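Local coordinates for major pilin backbone protein T-antigen, T13 (Streptococcus pyogenes, PDB 6BBT) that probably forms the shaft of the streptococcal pilus as its repeating backbone subunit, stiffened by internal isopeptide bonds, and serves as the T antigen used in serotyping, at residues 174-188 / 228-242. Residues are numbered along the deposited sequence; the frame is centred on the assembly and turned at random.
Sequences KDFNFTLILEASALY and IGISYKLTEDKADGY
F178 and E236 face each other in a non-hydrogen-bonded pair of the antiparallel strands 176-183 and 231-236, which T179-T235 and I181-K233 tie by reciprocal backbone bonds. On the packed face, Y232 and L234 lie on L159 and I161 of strand 148-166, F178 and L180 meet F213 of the adjoining strand, and Y232 OH hydrogen-bonds D271. E236, a polar residue on this face, lays its CG, anti to the backbone N (chi1 -169°), over the F178 ring in a CH-pi contact, 4.0 Å from the centroid. Its carboxylate is flanked by F176 and F178, turned 32° and 82° from their rings, OE1 3.2 Å from F178 CZ. F176 points its edge at the Y242 face.

The opposite face is water-linked, though I181 CG2 presses alongside K233 CG at 3.2 Å. Beta-branched T179 suits a strand, its hydroxyl bonding K212 and, at 2.7 Å from OG1, a water that donates to D237 OD1. E183 OE1 and K233 NZ stand 4.3 Å apart, a probably weak attraction.

E236 OE2 hydrogen-bonds T244 OG1; OE1 makes a weak hydrogen bond to K163 NZ, with N277 nearby. A glutamate flanked by phenylalanines beside lysine and asparagine is consistent with promotion of an intramolecular isopeptide bond, as in related pilins.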
loop_
_atom_site.group_PDB
_atom_site.type_symbol
_atom_site.label_atom_id
_atom_site.label_comp_id
_atom_site.label_asym_id
_atom_site.label_seq_id
_atom_site.Cartn_x
_atom_site.Cartn_y
_atom_site.Cartn_z
ATOM N N LYS A 174 -33.378 -4.378 -24.003
ATOM C CA LYS A 174 -32.752 -3.120 -24.393
ATOM C C LYS A 174 -31.418 -2.924 -23.678
ATOM O O LYS A 174 -31.310 -3.152 -22.474
ATOM C CB LYS A 174 -33.685 -1.943 -24.098
ATOM C CG LYS A 174 -33.036 -0.580 -24.273
ATOM C CD LYS A 174 -34.081 0.513 -24.427
ATOM C CE LYS A 174 -33.513 1.876 -24.065
ATOM N NZ LYS A 174 -32.570 2.377 -25.103
ATOM N N ASP A 175 -30.408 -2.498 -24.429
ATOM C CA ASP A 175 -29.077 -2.270 -23.867
ATOM C C ASP A 175 -28.921 -0.802 -23.491
ATOM O O ASP A 175 -29.224 0.090 -24.278
ATOM C CB ASP A 175 -27.975 -2.688 -24.847
ATOM C CG ASP A 175 -27.848 -4.207 -24.990
ATOM O OD1 ASP A 175 -28.054 -4.958 -24.006
ATOM O OD2 ASP A 175 -27.511 -4.651 -26.104
ATOM N N PHE A 176 -28.477 -0.565 -22.267
ATOM C CA PHE A 176 -28.204 0.781 -21.798
ATOM C C PHE A 176 -26.690 1.012 -21.830
ATOM O O PHE A 176 -25.912 0.093 -21.564
ATOM C CB PHE A 176 -28.795 0.966 -20.412
ATOM C CG PHE A 176 -30.293 0.863 -20.386
ATOM C CD1 PHE A 176 -30.918 -0.380 -20.365
ATOM C CD2 PHE A 176 -31.085 2.005 -20.401
ATOM C CE1 PHE A 176 -32.304 -0.483 -20.344
ATOM C CE2 PHE A 176 -32.475 1.911 -20.386
ATOM C CZ PHE A 176 -33.083 0.665 -20.351
ATOM N N ASN A 177 -26.298 2.228 -22.198
ATOM C CA ASN A 177 -24.907 2.563 -22.468
ATOM C C ASN A 177 -24.299 3.326 -21.310
ATOM O O ASN A 177 -24.793 4.395 -20.937
ATOM C CB ASN A 177 -24.814 3.401 -23.730
ATOM C CG ASN A 177 -25.263 2.631 -24.943
ATOM O OD1 ASN A 177 -24.691 1.602 -25.266
ATOM N ND2 ASN A 177 -26.326 3.084 -25.578
ATOM N N PHE A 178 -23.223 2.772 -20.761
ATOM C CA PHE A 178 -22.559 3.302 -19.579
ATOM C C PHE A 178 -21.141 3.739 -19.899
ATOM O O PHE A 178 -20.494 3.198 -20.811
ATOM C CB PHE A 178 -22.458 2.213 -18.525
ATOM C CG PHE A 178 -23.765 1.847 -17.921
ATOM C CD1 PHE A 178 -24.580 0.892 -18.515
ATOM C CD2 PHE A 178 -24.198 2.471 -16.763
ATOM C CE1 PHE A 178 -25.803 0.561 -17.954
ATOM C CE2 PHE A 178 -25.419 2.138 -16.197
ATOM C CZ PHE A 178 -26.219 1.181 -16.796
ATOM N N THR A 179 -20.645 4.660 -19.074
ATOM C CA THR A 179 -19.269 5.130 -19.132
ATOM C C THR A 179 -18.719 5.121 -17.707
ATOM O O THR A 179 -19.327 5.684 -16.817
ATOM C CB THR A 179 -19.191 6.552 -19.728
ATOM O OG1 THR A 179 -19.746 6.549 -21.051
ATOM C CG2 THR A 179 -17.760 7.019 -19.841
ATOM N N LEU A 180 -17.586 4.455 -17.510
ATOM C CA LEU A 180 -16.876 4.452 -16.260
ATOM C C LEU A 180 -15.501 5.055 -16.484
ATOM O O LEU A 180 -14.844 4.766 -17.488
ATOM C CB LEU A 180 -16.738 3.023 -15.766
ATOM C CG LEU A 180 -15.955 2.758 -14.491
ATOM C CD1 LEU A 180 -16.699 3.233 -13.249
ATOM C CD2 LEU A 180 -15.652 1.278 -14.421
ATOM N N ILE A 181 -15.064 5.875 -15.533
ATOM C CA ILE A 181 -13.700 6.358 -15.513
ATOM C C ILE A 181 -13.161 6.161 -14.097
ATOM O O ILE A 181 -13.843 6.450 -13.114
ATOM C CB ILE A 181 -13.586 7.817 -16.028
ATOM C CG1 ILE A 181 -12.154 8.331 -15.929
ATOM C CG2 ILE A 181 -14.498 8.738 -15.263
ATOM C CD1 ILE A 181 -11.902 9.514 -16.850
ATOM N N LEU A 182 -11.978 5.565 -14.006
ATOM C CA LEU A 182 -11.254 5.468 -12.757
ATOM C C LEU A 182 -10.237 6.596 -12.815
ATOM O O LEU A 182 -9.410 6.623 -13.724
ATOM C CB LEU A 182 -10.564 4.118 -12.658
ATOM C CG LEU A 182 -11.402 2.859 -12.835
ATOM C CD1 LEU A 182 -10.509 1.666 -12.612
ATOM C CD2 LEU A 182 -12.581 2.808 -11.884
ATOM N N GLU A 183 -10.311 7.551 -11.896
ATOM C CA GLU A 183 -9.398 8.699 -11.952
ATOM C C GLU A 183 -8.091 8.287 -11.323
ATOM O O GLU A 183 -8.090 7.574 -10.326
ATOM C CB GLU A 183 -9.928 9.915 -11.186
ATOM C CG GLU A 183 -11.321 10.367 -11.546
ATOM C CD GLU A 183 -11.425 11.057 -12.882
ATOM O OE1 GLU A 183 -12.564 11.421 -13.228
ATOM O OE2 GLU A 183 -10.395 11.252 -13.576
ATOM N N ALA A 184 -6.988 8.741 -11.895
ATOM C CA ALA A 184 -5.683 8.528 -11.291
ATOM C C ALA A 184 -5.580 9.215 -9.906
ATOM O O ALA A 184 -6.230 10.236 -9.641
ATOM C CB ALA A 184 -4.586 9.021 -12.238
ATOM N N SER A 185 -4.820 8.587 -9.008
ATOM C CA SER A 185 -4.441 9.167 -7.718
ATOM C C SER A 185 -2.931 9.170 -7.657
ATOM O O SER A 185 -2.268 8.661 -8.565
ATOM C CB SER A 185 -5.015 8.338 -6.561
ATOM O OG SER A 185 -4.394 7.051 -6.453
ATOM N N ALA A 186 -2.372 9.693 -6.573
ATOM C CA ALA A 186 -0.921 9.612 -6.361
ATOM C C ALA A 186 -0.410 8.160 -6.242
ATOM O O ALA A 186 0.718 7.854 -6.634
ATOM C CB ALA A 186 -0.526 10.391 -5.110
ATOM N N LEU A 187 -1.248 7.276 -5.716
ATOM C CA LEU A 187 -0.891 5.868 -5.531
ATOM C C LEU A 187 -1.086 4.999 -6.764
ATOM O O LEU A 187 -0.377 4.012 -6.906
ATOM C CB LEU A 187 -1.722 5.232 -4.431
ATOM C CG LEU A 187 -1.614 5.638 -2.942
ATOM C CD1 LEU A 187 -1.766 4.386 -2.068
ATOM C CD2 LEU A 187 -0.322 6.313 -2.576
ATOM N N TYR A 188 -2.080 5.314 -7.589
ATOM C CA TYR A 188 -2.425 4.499 -8.756
ATOM C C TYR A 188 -2.582 5.409 -9.961
ATOM O O TYR A 188 -3.556 6.127 -10.076
ATOM C CB TYR A 188 -3.721 3.696 -8.476
ATOM C CG TYR A 188 -3.610 2.900 -7.205
ATOM C CD1 TYR A 188 -2.905 1.711 -7.175
ATOM C CD2 TYR A 188 -4.167 3.366 -6.018
ATOM C CE1 TYR A 188 -2.784 0.976 -6.007
ATOM C CE2 TYR A 188 -4.059 2.645 -4.848
ATOM C CZ TYR A 188 -3.347 1.466 -4.843
ATOM O OH TYR A 188 -3.236 0.771 -3.675
ATOM N N ILE A 228 -7.852 0.649 -3.566
ATOM C CA ILE A 228 -8.504 1.411 -2.506
ATOM C C ILE A 228 -8.013 2.845 -2.551
ATOM O O ILE A 228 -6.821 3.096 -2.698
ATOM C CB ILE A 228 -8.278 0.769 -1.126
ATOM C CG1 ILE A 228 -9.124 -0.497 -1.052
ATOM C CG2 ILE A 228 -8.673 1.744 0.006
ATOM C CD1 ILE A 228 -8.835 -1.383 0.121
ATOM N N GLY A 229 -8.945 3.784 -2.457
ATOM C CA GLY A 229 -8.598 5.196 -2.416
ATOM C C GLY A 229 -8.623 5.910 -3.752
ATOM O O GLY A 229 -8.332 7.100 -3.798
ATOM N N ILE A 230 -8.948 5.225 -4.852
ATOM C CA ILE A 230 -9.113 5.943 -6.117
ATOM C C ILE A 230 -10.541 6.421 -6.227
ATOM O O ILE A 230 -11.415 5.918 -5.542
ATOM C CB ILE A 230 -8.705 5.129 -7.365
ATOM C CG1 ILE A 230 -9.524 3.853 -7.543
ATOM C CG2 ILE A 230 -7.215 4.828 -7.301
ATOM C CD1 ILE A 230 -9.363 3.280 -8.942
ATOM N N SER A 231 -10.773 7.393 -7.083
ATOM C CA SER A 231 -12.102 7.899 -7.307
ATOM C C SER A 231 -12.572 7.454 -8.685
ATOM O O SER A 231 -11.765 7.305 -9.605
ATOM C CB SER A 231 -12.125 9.405 -7.187
ATOM O OG SER A 231 -11.882 9.796 -5.855
ATOM N N TYR A 232 -13.868 7.210 -8.810
ATOM C CA TYR A 232 -14.474 6.859 -10.087
ATOM C C TYR A 232 -15.754 7.643 -10.323
ATOM O O TYR A 232 -16.366 8.136 -9.384
ATOM C CB TYR A 232 -14.779 5.360 -10.166
ATOM C CG TYR A 232 -15.786 4.849 -9.159
ATOM C CD1 TYR A 232 -17.157 4.891 -9.422
ATOM C CD2 TYR A 232 -15.370 4.321 -7.932
ATOM C CE1 TYR A 232 -18.086 4.416 -8.500
ATOM C CE2 TYR A 232 -16.290 3.849 -7.008
ATOM C CZ TYR A 232 -17.642 3.904 -7.294
ATOM O OH TYR A 232 -18.558 3.425 -6.380
ATOM N N LYS A 233 -16.158 7.747 -11.581
ATOM C CA LYS A 233 -17.490 8.209 -11.873
ATOM C C LYS A 233 -18.141 7.350 -12.949
ATOM O O LYS A 233 -17.479 6.878 -13.885
ATOM C CB LYS A 233 -17.522 9.690 -12.207
ATOM C CG LYS A 233 -16.841 10.083 -13.470
ATOM C CD LYS A 233 -17.124 11.544 -13.822
ATOM C CE LYS A 233 -16.327 12.504 -12.959
ATOM N NZ LYS A 233 -16.115 13.809 -13.660
ATOM N N LEU A 234 -19.434 7.122 -12.759
ATOM C CA LEU A 234 -20.239 6.299 -13.653
ATOM C C LEU A 234 -21.338 7.175 -14.209
ATOM O O LEU A 234 -21.988 7.896 -13.467
ATOM C CB LEU A 234 -20.850 5.125 -12.896
ATOM C CG LEU A 234 -21.739 4.179 -13.720
ATOM C CD1 LEU A 234 -20.922 3.436 -14.767
ATOM C CD2 LEU A 234 -22.477 3.216 -12.799
ATOM N N THR A 235 -21.533 7.126 -15.517
ATOM C CA THR A 235 -22.674 7.774 -16.145
ATOM C C THR A 235 -23.398 6.771 -17.028
ATOM O O THR A 235 -22.850 5.716 -17.366
ATOM C CB THR A 235 -22.240 8.961 -17.011
ATOM O OG1 THR A 235 -21.330 8.503 -18.001
ATOM C CG2 THR A 235 -21.559 10.018 -16.198
ATOM N N GLU A 236 -24.636 7.097 -17.370
ATOM C CA GLU A 236 -25.415 6.323 -18.334
ATOM C C GLU A 236 -25.940 7.298 -19.355
ATOM O O GLU A 236 -26.478 8.328 -18.998
ATOM C CB GLU A 236 -26.594 5.591 -17.661
ATOM C CG GLU A 236 -27.285 4.549 -18.561
ATOM C CD GLU A 236 -28.648 4.102 -18.036
ATOM O OE1 GLU A 236 -28.720 3.058 -17.356
ATOM O OE2 GLU A 236 -29.655 4.791 -18.304
ATOM N N ASP A 237 -25.820 6.976 -20.630
ATOM C CA ASP A 237 -26.451 7.794 -21.663
ATOM C C ASP A 237 -27.969 7.887 -21.454
ATOM O O ASP A 237 -28.608 6.933 -20.972
ATOM C CB ASP A 237 -26.146 7.243 -23.050
ATOM C CG ASP A 237 -24.678 7.352 -23.411
ATOM O OD1 ASP A 237 -23.938 8.054 -22.703
ATOM O OD2 ASP A 237 -24.265 6.742 -24.410
ATOM N N LYS A 238 -28.527 9.054 -21.792
ATOM C CA LYS A 238 -29.967 9.268 -21.730
ATOM C C LYS A 238 -30.644 8.218 -22.606
ATOM O O LYS A 238 -30.218 7.969 -23.723
ATOM C CB LYS A 238 -30.334 10.674 -22.214
ATOM N N ALA A 239 -31.666 7.572 -22.063
ATOM C CA ALA A 239 -32.435 6.572 -22.797
ATOM C C ALA A 239 -33.870 7.084 -22.882
ATOM O O ALA A 239 -34.514 7.296 -21.861
ATOM C CB ALA A 239 -32.376 5.234 -22.080
ATOM N N ASP A 240 -34.360 7.291 -24.098
ATOM C CA ASP A 240 -35.671 7.910 -24.301
ATOM C C ASP A 240 -36.768 7.020 -23.748
ATOM O O ASP A 240 -36.742 5.804 -23.947
ATOM C CB ASP A 240 -35.917 8.196 -25.779
ATOM C CG ASP A 240 -34.908 9.172 -26.362
ATOM O OD1 ASP A 240 -34.538 10.150 -25.683
ATOM O OD2 ASP A 240 -34.478 8.960 -27.513
ATOM N N GLY A 241 -37.696 7.624 -23.013
ATOM C CA GLY A 241 -38.792 6.889 -22.398
ATOM C C GLY A 241 -38.446 6.276 -21.059
ATOM O O GLY A 241 -39.234 5.497 -20.520
ATOM N N TYR A 242 -37.281 6.631 -20.509
ATOM C CA TYR A 242 -36.846 6.133 -19.208
ATOM C C TYR A 242 -36.309 7.275 -18.383
ATOM O O TYR A 242 -35.714 8.209 -18.918
ATOM C CB TYR A 242 -35.732 5.099 -19.357
ATOM C CG TYR A 242 -36.140 3.807 -20.002
ATOM C CD1 TYR A 242 -36.049 3.639 -21.383
ATOM C CD2 TYR A 242 -36.594 2.738 -19.237
ATOM C CE1 TYR A 242 -36.407 2.444 -21.983
ATOM C CE2 TYR A 242 -36.958 1.536 -19.828
ATOM C CZ TYR A 242 -36.862 1.398 -21.201
ATOM O OH TYR A 242 -37.228 0.208 -21.800
HETATM O O HOH W 1 -28.356 4.288 -22.057
HETATM O O HOH W 2 -22.451 6.651 -20.746
HETATM O O HOH W 3 -8.443 8.747 -7.600
HETATM O O HOH W 4 -5.530 6.029 -3.936
HETATM O O HOH W 5 -5.373 -1.103 -3.277
HETATM O O HOH W 6 -4.561 1.712 -1.614
#